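3-dehydroshikimate dehydratase (Pseudomonas putida, PDB 5HMQ) catalyses the metal-dependent dehydration of 3-dehydroshikimate to protocatechuate, an intermediate in the breakdown of quinate and shikimate. Local coordinates at residues 146-154 and 177-188; 192-200 and 211-222. All blocks are in the same frame, centred on the assembly; numbering follows the deposited sequence.

Interaction 1: 146-154 and 177-188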
loop_
_atom_site.group_PDB
_atom_site.type_symbol
_atom_site.label_atom_id
_atom_site.label_comp_id
_atom_site.label_asym_id
_atom_site.label_seq_id
_atom_site.Cartn_x
_atom_site.Cartn_y
_atom_site.Cartn_z
ATOM N N THR C 146 20.473 25.833 8.881
ATOM C CA THR C 146 21.129 24.946 9.833
ATOM C C THR C 146 20.661 25.308 11.235
ATOM O O THR C 146 20.206 26.426 11.487
ATOM C CB THR C 146 22.660 25.042 9.766
ATOM O OG1 THR C 146 23.070 26.376 10.086
ATOM C CG2 THR C 146 23.165 24.683 8.375
ATOM N N TYR C 147 20.782 24.347 12.156
ATOM C CA TYR C 147 20.414 24.629 13.539
ATOM C C TYR C 147 21.375 25.619 14.182
ATOM O O TYR C 147 20.979 26.364 15.086
ATOM C CB TYR C 147 20.354 23.336 14.358
ATOM C CG TYR C 147 21.701 22.784 14.777
ATOM C CD1 TYR C 147 22.309 23.200 15.958
ATOM C CD2 TYR C 147 22.355 21.835 14.004
ATOM C CE1 TYR C 147 23.537 22.702 16.345
ATOM C CE2 TYR C 147 23.583 21.325 14.388
ATOM C CZ TYR C 147 24.170 21.762 15.559
ATOM O OH TYR C 147 25.391 21.259 15.945
ATOM N N GLN C 148 22.637 25.634 13.741
ATOM C CA GLN C 148 23.599 26.589 14.285
ATOM C C GLN C 148 23.162 28.025 14.024
ATOM O O GLN C 148 23.238 28.875 14.919
ATOM C CB GLN C 148 24.985 26.338 13.693
ATOM C CG GLN C 148 25.593 24.991 14.051
ATOM C CD GLN C 148 25.222 23.905 13.058
ATOM O OE1 GLN C 148 24.180 23.972 12.404
ATOM N NE2 GLN C 148 26.077 22.897 12.936
ATOM N N GLN C 149 22.698 28.314 12.805
ATOM C CA GLN C 149 22.195 29.650 12.499
ATOM C C GLN C 149 20.939 29.964 13.303
ATOM O O GLN C 149 20.741 31.106 13.732
ATOM C CB GLN C 149 21.917 29.784 11.003
ATOM C CG GLN C 149 23.154 29.708 10.129
ATOM C CD GLN C 149 22.811 29.503 8.665
ATOM O OE1 GLN C 149 22.332 28.440 8.271
ATOM N NE2 GLN C 149 23.057 30.524 7.851
ATOM N N VAL C 150 20.074 28.968 13.499
ATOM C CA VAL C 150 18.868 29.171 14.299
ATOM C C VAL C 150 19.240 29.590 15.714
ATOM O O VAL C 150 18.724 30.580 16.243
ATOM C CB VAL C 150 18.001 27.899 14.298
ATOM C CG1 VAL C 150 16.991 27.943 15.439
ATOM C CG2 VAL C 150 17.292 27.755 12.973
ATOM N N TRP C 151 20.144 28.839 16.347
ATOM C CA TRP C 151 20.548 29.169 17.708
ATOM C C TRP C 151 21.248 30.521 17.763
ATOM O O TRP C 151 21.079 31.274 18.729
ATOM C CB TRP C 151 21.449 28.071 18.275
ATOM C CG TRP C 151 22.104 28.452 19.571
ATOM C CD1 TRP C 151 23.439 28.427 19.852
ATOM C CD2 TRP C 151 21.451 28.918 20.761
ATOM N NE1 TRP C 151 23.658 28.849 21.142
ATOM C CE2 TRP C 151 22.454 29.157 21.720
ATOM C CE3 TRP C 151 20.116 29.159 21.107
ATOM C CZ2 TRP C 151 22.167 29.624 23.002
ATOM C CZ3 TRP C 151 19.832 29.621 22.380
ATOM C CH2 TRP C 151 20.853 29.848 23.312
ATOM N N ASN C 152 22.030 30.851 16.733
ATOM C CA ASN C 152 22.672 32.161 16.678
ATOM C C ASN C 152 21.637 33.277 16.756
ATOM O O ASN C 152 21.794 34.234 17.522
ATOM C CB ASN C 152 23.492 32.294 15.393
ATOM C CG ASN C 152 24.288 33.589 15.334
ATOM O OD1 ASN C 152 24.337 34.347 16.303
ATOM N ND2 ASN C 152 24.876 33.869 14.180
ATOM N N LEU C 153 20.564 33.166 15.969
ATOM C CA LEU C 153 19.543 34.209 15.961
ATOM C C LEU C 153 18.695 34.164 17.227
ATOM O O LEU C 153 18.357 35.211 17.790
ATOM C CB LEU C 153 18.665 34.072 14.718
ATOM C CG LEU C 153 19.384 34.203 13.373
ATOM C CD1 LEU C 153 18.432 33.934 12.215
ATOM C CD2 LEU C 153 20.024 35.575 13.239
ATOM N N VAL C 154 18.336 32.962 17.685
ATOM C CA VAL C 154 17.514 32.840 18.887
ATOM C C VAL C 154 18.268 33.365 20.103
ATOM O O VAL C 154 17.693 34.039 20.967
ATOM C CB VAL C 154 17.063 31.379 19.078
ATOM C CG1 VAL C 154 16.423 31.185 20.445
ATOM C CG2 VAL C 154 16.088 30.982 17.979
ATOM N N ASP C 177 26.732 18.432 11.637
ATOM C CA ASP C 177 27.289 17.823 12.836
ATOM C C ASP C 177 26.417 18.212 14.021
ATOM O O ASP C 177 26.387 19.397 14.391
ATOM C CB ASP C 177 28.727 18.283 13.050
ATOM C CG ASP C 177 29.464 17.465 14.102
ATOM O OD1 ASP C 177 28.807 16.802 14.932
ATOM O OD2 ASP C 177 30.713 17.485 14.095
ATOM N N PRO C 178 25.703 17.272 14.647
ATOM C CA PRO C 178 24.821 17.623 15.768
ATOM C C PRO C 178 25.548 17.873 17.079
ATOM O O PRO C 178 24.887 18.157 18.084
ATOM C CB PRO C 178 23.920 16.386 15.878
ATOM C CG PRO C 178 24.807 15.265 15.445
ATOM C CD PRO C 178 25.660 15.833 14.336
ATOM N N SER C 179 26.880 17.778 17.096
ATOM C CA SER C 179 27.613 17.802 18.359
ATOM C C SER C 179 27.463 19.137 19.080
ATOM O O SER C 179 27.352 19.173 20.310
ATOM C CB SER C 179 29.089 17.498 18.106
ATOM O OG SER C 179 29.778 17.293 19.325
ATOM N N ALA C 180 27.446 20.243 18.336
ATOM C CA ALA C 180 27.344 21.563 18.951
ATOM C C ALA C 180 25.997 21.818 19.616
ATOM O O ALA C 180 25.832 22.872 20.242
ATOM C CB ALA C 180 27.616 22.652 17.914
ATOM N N ILE C 181 25.032 20.902 19.494
ATOM C CA ILE C 181 23.759 21.081 20.188
ATOM C C ILE C 181 23.952 21.113 21.699
ATOM O O ILE C 181 23.229 21.826 22.407
ATOM C CB ILE C 181 22.763 19.978 19.767
ATOM C CG1 ILE C 181 22.369 20.142 18.299
ATOM C CG2 ILE C 181 21.513 20.010 20.631
ATOM C CD1 ILE C 181 21.607 18.962 17.735
ATOM N N ARG C 182 24.937 20.373 22.222
ATOM C CA ARG C 182 25.141 20.340 23.669
ATOM C C ARG C 182 25.466 21.709 24.255
ATOM O O ARG C 182 25.275 21.909 25.459
ATOM C CB ARG C 182 26.208 19.314 24.068
ATOM C CG ARG C 182 27.530 19.381 23.342
ATOM C CD ARG C 182 28.442 18.271 23.853
ATOM N NE ARG C 182 27.859 16.939 23.697
ATOM C CZ ARG C 182 28.048 16.136 22.656
ATOM N NH1 ARG C 182 28.814 16.518 21.644
ATOM N NH2 ARG C 182 27.467 14.944 22.631
ATOM N N ASP C 183 25.943 22.654 23.448
ATOM C CA ASP C 183 26.232 23.984 23.970
ATOM C C ASP C 183 24.998 24.876 24.029
ATOM O O ASP C 183 25.098 26.013 24.502
ATOM C CB ASP C 183 27.310 24.672 23.127
ATOM C CG ASP C 183 28.607 23.893 23.089
ATOM O OD1 ASP C 183 28.894 23.163 24.063
ATOM O OD2 ASP C 183 29.347 24.022 22.088
ATOM N N ILE C 184 23.850 24.399 23.555
ATOM C CA ILE C 184 22.598 25.145 23.644
ATOM C C ILE C 184 21.955 24.855 24.995
ATOM O O ILE C 184 21.812 23.682 25.369
ATOM C CB ILE C 184 21.649 24.781 22.490
ATOM C CG1 ILE C 184 22.328 25.027 21.142
ATOM C CG2 ILE C 184 20.357 25.577 22.588
ATOM C CD1 ILE C 184 21.468 24.656 19.953
ATOM N N PRO C 185 21.551 25.874 25.753
ATOM C CA PRO C 185 20.849 25.622 27.019
ATOM C C PRO C 185 19.596 24.786 26.800
ATOM O O PRO C 185 18.799 25.054 25.896
ATOM C CB PRO C 185 20.512 27.029 27.524
ATOM C CG PRO C 185 21.536 27.912 26.889
ATOM C CD PRO C 185 21.811 27.308 25.538
ATOM N N GLY C 186 19.437 23.758 27.637
ATOM C CA GLY C 186 18.324 22.838 27.485
ATOM C C GLY C 186 16.973 23.520 27.405
ATOM O O GLY C 186 16.076 23.050 26.700
ATOM N N ASP C 187 16.802 24.630 28.125
ATOM C CA ASP C 187 15.514 25.308 28.151
ATOM C C ASP C 187 15.267 26.180 26.925
ATOM O O ASP C 187 14.142 26.662 26.748
ATOM C CB ASP C 187 15.394 26.161 29.419
ATOM C CG ASP C 187 16.388 27.308 29.448
ATOM O OD1 ASP C 187 17.454 27.196 28.808
ATOM O OD2 ASP C 187 16.100 28.331 30.102
ATOM N N LYS C 188 16.272 26.390 26.076
ATOM C CA LYS C 188 16.078 27.123 24.831
ATOM C C LYS C 188 15.707 26.219 23.662
ATOM O O LYS C 188 15.412 26.727 22.574
ATOM C CB LYS C 188 17.333 27.935 24.485
ATOM C CG LYS C 188 17.671 29.015 25.506
ATOM C CD LYS C 188 16.452 29.862 25.876
ATOM C CE LYS C 188 15.935 30.671 24.692
ATOM N NZ LYS C 188 14.695 31.421 25.025
HETATM O O HOH W 1 27.310 20.868 10.883
#

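Interaction 2: 192-200 and 211-222. With MG (magnesium ion), chain K.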
loop_
_atom_site.group_PDB
_atom_site.type_symbol
_atom_site.label_atom_id
_atom_site.label_comp_id
_atom_site.label_asym_id
_atom_site.label_seq_id
_atom_site.Cartn_x
_atom_site.Cartn_y
_atom_site.Cartn_z
ATOM N N VAL C 192 11.566 18.780 19.464
ATOM C CA VAL C 192 12.450 17.901 18.707
ATOM C C VAL C 192 11.593 17.020 17.812
ATOM O O VAL C 192 10.707 16.307 18.302
ATOM C CB VAL C 192 13.336 17.039 19.623
ATOM C CG1 VAL C 192 14.122 16.022 18.800
ATOM C CG2 VAL C 192 14.279 17.913 20.434
ATOM N N GLN C 193 11.851 17.070 16.509
ATOM C CA GLN C 193 11.184 16.224 15.526
ATOM C C GLN C 193 12.183 15.200 15.009
ATOM O O GLN C 193 13.225 15.571 14.459
ATOM C CB GLN C 193 10.632 17.049 14.365
ATOM C CG GLN C 193 9.575 18.067 14.740
ATOM C CD GLN C 193 9.140 18.887 13.545
ATOM O OE1 GLN C 193 9.947 19.190 12.668
ATOM N NE2 GLN C 193 7.859 19.242 13.496
HETATM N N MSE C 194 11.867 13.921 15.182
HETATM C CA MSE C 194 12.699 12.865 14.621
HETATM C C MSE C 194 12.137 12.423 13.277
HETATM O O MSE C 194 10.938 12.183 13.148
HETATM C CB MSE C 194 12.790 11.672 15.574
HETATM C CG MSE C 194 13.293 12.016 16.965
HETATM SE SE MSE C 194 15.041 12.888 17.000
HETATM C CE MSE C 194 16.123 11.486 16.180
ATOM N N ALA C 195 13.008 12.327 12.275
ATOM C CA ALA C 195 12.615 11.837 10.959
ATOM C C ALA C 195 13.813 11.144 10.333
ATOM O O ALA C 195 14.857 11.773 10.138
ATOM C CB ALA C 195 12.123 12.977 10.065
ATOM N N ASP C 196 13.650 9.875 9.982
ATOM C CA ASP C 196 14.700 9.110 9.329
ATOM C C ASP C 196 14.482 9.118 7.820
ATOM O O ASP C 196 13.423 9.509 7.321
ATOM C CB ASP C 196 14.728 7.677 9.874
ATOM C CG ASP C 196 16.084 7.017 9.722
ATOM O OD1 ASP C 196 16.974 7.626 9.094
ATOM O OD2 ASP C 196 16.261 5.892 10.236
ATOM N N ALA C 197 15.506 8.672 7.087
ATOM C CA ALA C 197 15.453 8.659 5.629
ATOM C C ALA C 197 16.615 7.866 5.044
ATOM O O ALA C 197 17.678 7.763 5.673
ATOM C CB ALA C 197 15.472 10.085 5.075
ATOM N N PRO C 198 16.459 7.298 3.850
ATOM C CA PRO C 198 17.622 6.761 3.141
ATOM C C PRO C 198 18.534 7.884 2.676
ATOM O O PRO C 198 18.087 8.996 2.383
ATOM C CB PRO C 198 17.001 6.018 1.954
ATOM C CG PRO C 198 15.720 6.742 1.709
ATOM C CD PRO C 198 15.218 7.133 3.074
ATOM N N ILE C 199 19.828 7.586 2.618
ATOM C CA ILE C 199 20.802 8.558 2.131
ATOM C C ILE C 199 20.738 8.571 0.609
ATOM O O ILE C 199 21.047 7.570 -0.047
ATOM C CB ILE C 199 22.218 8.231 2.623
ATOM C CG1 ILE C 199 22.251 8.159 4.149
ATOM C CG2 ILE C 199 23.189 9.294 2.144
ATOM C CD1 ILE C 199 21.725 9.397 4.846
ATOM N N LEU C 200 20.326 9.707 0.045
ATOM C CA LEU C 200 20.129 9.845 -1.388
ATOM C C LEU C 200 20.805 11.111 -1.893
ATOM O O LEU C 200 20.748 12.156 -1.237
ATOM C CB LEU C 200 18.628 9.877 -1.717
ATOM C CG LEU C 200 17.834 8.644 -1.292
ATOM C CD1 LEU C 200 16.339 8.945 -1.307
ATOM C CD2 LEU C 200 18.151 7.481 -2.238
ATOM N N PHE C 211 10.681 10.844 1.174
ATOM C CA PHE C 211 11.438 9.717 1.715
ATOM C C PHE C 211 11.646 9.738 3.224
ATOM O O PHE C 211 12.420 8.918 3.732
ATOM C CB PHE C 211 12.782 9.597 0.997
ATOM C CG PHE C 211 12.644 9.270 -0.456
ATOM C CD1 PHE C 211 12.484 7.958 -0.864
ATOM C CD2 PHE C 211 12.640 10.269 -1.412
ATOM C CE1 PHE C 211 12.339 7.643 -2.199
ATOM C CE2 PHE C 211 12.499 9.958 -2.751
ATOM C CZ PHE C 211 12.347 8.642 -3.143
ATOM N N ARG C 212 10.993 10.632 3.956
ATOM C CA ARG C 212 11.073 10.562 5.408
ATOM C C ARG C 212 10.398 9.286 5.899
ATOM O O ARG C 212 9.384 8.851 5.348
ATOM C CB ARG C 212 10.417 11.784 6.047
ATOM C CG ARG C 212 11.303 13.010 6.125
ATOM C CD ARG C 212 10.584 14.140 6.839
ATOM N NE ARG C 212 11.310 15.404 6.752
ATOM C CZ ARG C 212 11.424 16.270 7.754
ATOM N NH1 ARG C 212 10.866 16.010 8.929
ATOM N NH2 ARG C 212 12.100 17.398 7.582
ATOM N N CYS C 213 10.978 8.672 6.928
ATOM C CA CYS C 213 10.399 7.484 7.543
ATOM C C CYS C 213 10.739 7.498 9.028
ATOM O O CYS C 213 11.444 8.386 9.515
ATOM C CB CYS C 213 10.888 6.204 6.853
ATOM S SG CYS C 213 12.682 6.088 6.666
ATOM N N PHE C 214 10.243 6.496 9.749
ATOM C CA PHE C 214 10.420 6.464 11.192
ATOM C C PHE C 214 11.845 6.057 11.561
ATOM O O PHE C 214 12.510 5.347 10.803
ATOM C CB PHE C 214 9.423 5.502 11.829
ATOM C CG PHE C 214 7.996 5.957 11.733
ATOM C CD1 PHE C 214 7.662 7.281 11.968
ATOM C CD2 PHE C 214 6.987 5.061 11.422
ATOM C CE1 PHE C 214 6.348 7.708 11.886
ATOM C CE2 PHE C 214 5.670 5.479 11.339
ATOM C CZ PHE C 214 5.351 6.805 11.570
ATOM N N PRO C 215 12.337 6.525 12.710
ATOM C CA PRO C 215 13.691 6.163 13.156
ATOM C C PRO C 215 13.933 4.662 13.115
ATOM O O PRO C 215 13.153 3.872 13.650
ATOM C CB PRO C 215 13.741 6.700 14.590
ATOM C CG PRO C 215 12.786 7.838 14.595
ATOM C CD PRO C 215 11.697 7.497 13.613
ATOM N N GLY C 216 15.020 4.271 12.455
ATOM C CA GLY C 216 15.363 2.883 12.274
ATOM C C GLY C 216 14.992 2.322 10.918
ATOM O O GLY C 216 15.548 1.293 10.517
ATOM N N GLN C 217 14.074 2.971 10.203
ATOM C CA GLN C 217 13.670 2.529 8.877
ATOM C C GLN C 217 14.534 3.114 7.768
ATOM O O GLN C 217 14.445 2.650 6.626
ATOM C CB GLN C 217 12.198 2.887 8.633
ATOM C CG GLN C 217 11.242 2.228 9.619
ATOM C CD GLN C 217 9.806 2.680 9.439
ATOM O OE1 GLN C 217 9.544 3.791 8.978
ATOM N NE2 GLN C 217 8.864 1.820 9.809
ATOM N N GLY C 218 15.355 4.115 8.070
ATOM C CA GLY C 218 16.262 4.669 7.084
ATOM C C GLY C 218 17.696 4.371 7.464
ATOM O O GLY C 218 17.959 3.368 8.132
ATOM N N GLU C 219 18.634 5.225 7.056
ATOM C CA GLU C 219 20.043 4.984 7.347
ATOM C C GLU C 219 20.710 6.193 7.996
ATOM O O GLU C 219 21.940 6.293 7.988
ATOM C CB GLU C 219 20.800 4.556 6.087
ATOM C CG GLU C 219 20.294 5.186 4.812
ATOM C CD GLU C 219 20.673 4.391 3.577
ATOM O OE1 GLU C 219 21.261 3.299 3.724
ATOM O OE2 GLU C 219 20.379 4.857 2.458
HETATM N N MSE C 220 19.928 7.108 8.559
HETATM C CA MSE C 220 20.484 8.230 9.305
HETATM C C MSE C 220 20.747 7.831 10.753
HETATM O O MSE C 220 20.119 6.910 11.277
HETATM C CB MSE C 220 19.549 9.437 9.248
HETATM C CG MSE C 220 19.505 10.116 7.892
HETATM SE SE MSE C 220 18.170 11.533 7.795
HETATM C CE MSE C 220 18.736 12.359 6.121
ATOM N N ASP C 221 21.683 8.528 11.395
ATOM C CA ASP C 221 22.103 8.209 12.759
ATOM C C ASP C 221 21.213 8.983 13.724
ATOM O O ASP C 221 21.547 10.082 14.175
ATOM C CB ASP C 221 23.578 8.536 12.950
ATOM C CG ASP C 221 24.100 8.123 14.313
ATOM O OD1 ASP C 221 23.431 7.320 14.993
ATOM O OD2 ASP C 221 25.185 8.602 14.703
HETATM N N MSE C 222 20.066 8.394 14.046
HETATM C CA MSE C 222 19.076 9.011 14.926
HETATM C C MSE C 222 19.606 9.199 16.342
HETATM O O MSE C 222 19.468 10.270 16.937
HETATM C CB MSE C 222 17.815 8.155 14.964
HETATM C CG MSE C 222 17.201 7.933 13.596
HETATM SE SE MSE C 222 15.980 9.344 13.095
HETATM C CE MSE C 222 17.027 10.379 11.881
HETATM MG MG MG K . 10.271 19.642 10.704
HETATM O O HOH W 2 8.625 20.820 10.832
HETATM O O HOH W 3 18.447 4.761 11.647
HETATM O O HOH W 4 10.301 20.082 8.775
#

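Interaction 1: 146-154 and 177-188
Tyr147 and Trp151, one turn apart on helix 147-157, meet the stretch that leads into strand 189-194 on the outer layer of the TIM barrel. The contact begins at Asp177, whose carbonyl O accepts a 2.6 Å hydrogen bond from Tyr147 OH; the hydroxyl lies in the carbonyl plane, and the oxygen in turn lies at the edge of the phenol ring. A water joins the same two parts, accepting from Asp177 N and, weakly, from Gln148 NE2. Asp177 OD1 also takes the N-H of Ser179 in an Asx turn, leading into the 3-10 segment 179-183. Ala180 then brings its methyl CB to 3.3 Å from Tyr147 OH. Ile181 lies over one face of Tyr147, off-centre, with CG1 3.4 Å from Tyr147 CE1 in a CH-pi contact, while Gln148 OE1 lies over the opposite face. The ring reaches this slot because Tyr147 CG sits between the backbone N and carbonyl carbon (chi1 78°). The Ile181 side chain also packs on Pro228 and Ile229 of helix 222-231. Ile184 takes the face of Trp151: its CG1 stands 3.8 Å from the centroid of the five-membered ring, 11° off the normal, and its CG2 lies above the ring toward the rim. Pro185 CD approaches Trp151 CZ2 to 3.5 Å. Lys188, bent at chi2 and chi3, carries its NZ to the carbonyl O of Leu162 and packs its aliphatic part on the indole, with CB 3.7 Å from Trp151 CZ3.

Interaction 2: 192-200 and 211-222
Asp196 and Cys213 form a single antiparallel, hydrogen-bonded bridge just beyond the C-terminal end of strand 189-194, at the catalytic mouth of the TIM barrel. Both backbone bonds are short: Asp196 N gives to Cys213 O, and Cys213 N gives to Asp196 O at 2.6 Å. Farther along, Glu219 N donates almost straight to Ala197 O (173°).

The carboxylate of Asp196 gathers the loop's amides. With CG anti to the backbone N (chi1 -155°), it enters the type II turn from Phe214 to Gln217 and the residues after it. OD1 accepts Met220 N at 3.0 Å on its syn lone pair and its own neighbour Ala197 N from above the carboxylate plane. OD2 receives Gly216 N at 3.0 Å on the anti side, a weak bond from Gly218 N, and a water that also donates to Met220 O. These donors would be expected to stabilise the buried negative charge. At the outer end, Glu219 OE2 accepts Ile199 N at 2.8 Å.

Apolar packing surrounds the polar centre. Leu200 CD1 lies over the centre of the Phe211 ring, 3.9 Å from its centroid, and Tyr516 of the second subunit meets that ring edge-to-face. The selenomethionines Met194 and Met222 run antiparallel, Met194 CE lying 3.8 Å from Met222 SE.

Metal binding lies at the strand end. The extended Gln193 side chain puts OE1 2.0 Å from the catalytic-site magnesium, which Glu136, Asp167, Glu241 and two waters also bind. Arg212 NE bonds to Ser208 OG, while Arg212 NH1 bonds to OD2 of the metal ligand Asp167 and to Glu241 O and lies 3.5 Å from Ala195 CB.

How the interactions relate
From the N terminus, interaction 1 comes first: the chain leaves helix 147-157, runs through strand 162-167 and helix 168-172, and closes that loop when 177-188 returns against the helix. Strand 189-194 follows directly and runs up the barrel wall, its last residues opening segment 192-200. Interaction 2 then closes a shorter excursion, through helix 204-211, when 211-222 comes back. The two loops stand in series, neither nested nor crossing, with centres about 20 Å apart. Interaction 1 joins neighbouring parts of the outer layer, whereas interaction 2 organises the barrel mouth beside the metal and reaches the second subunit.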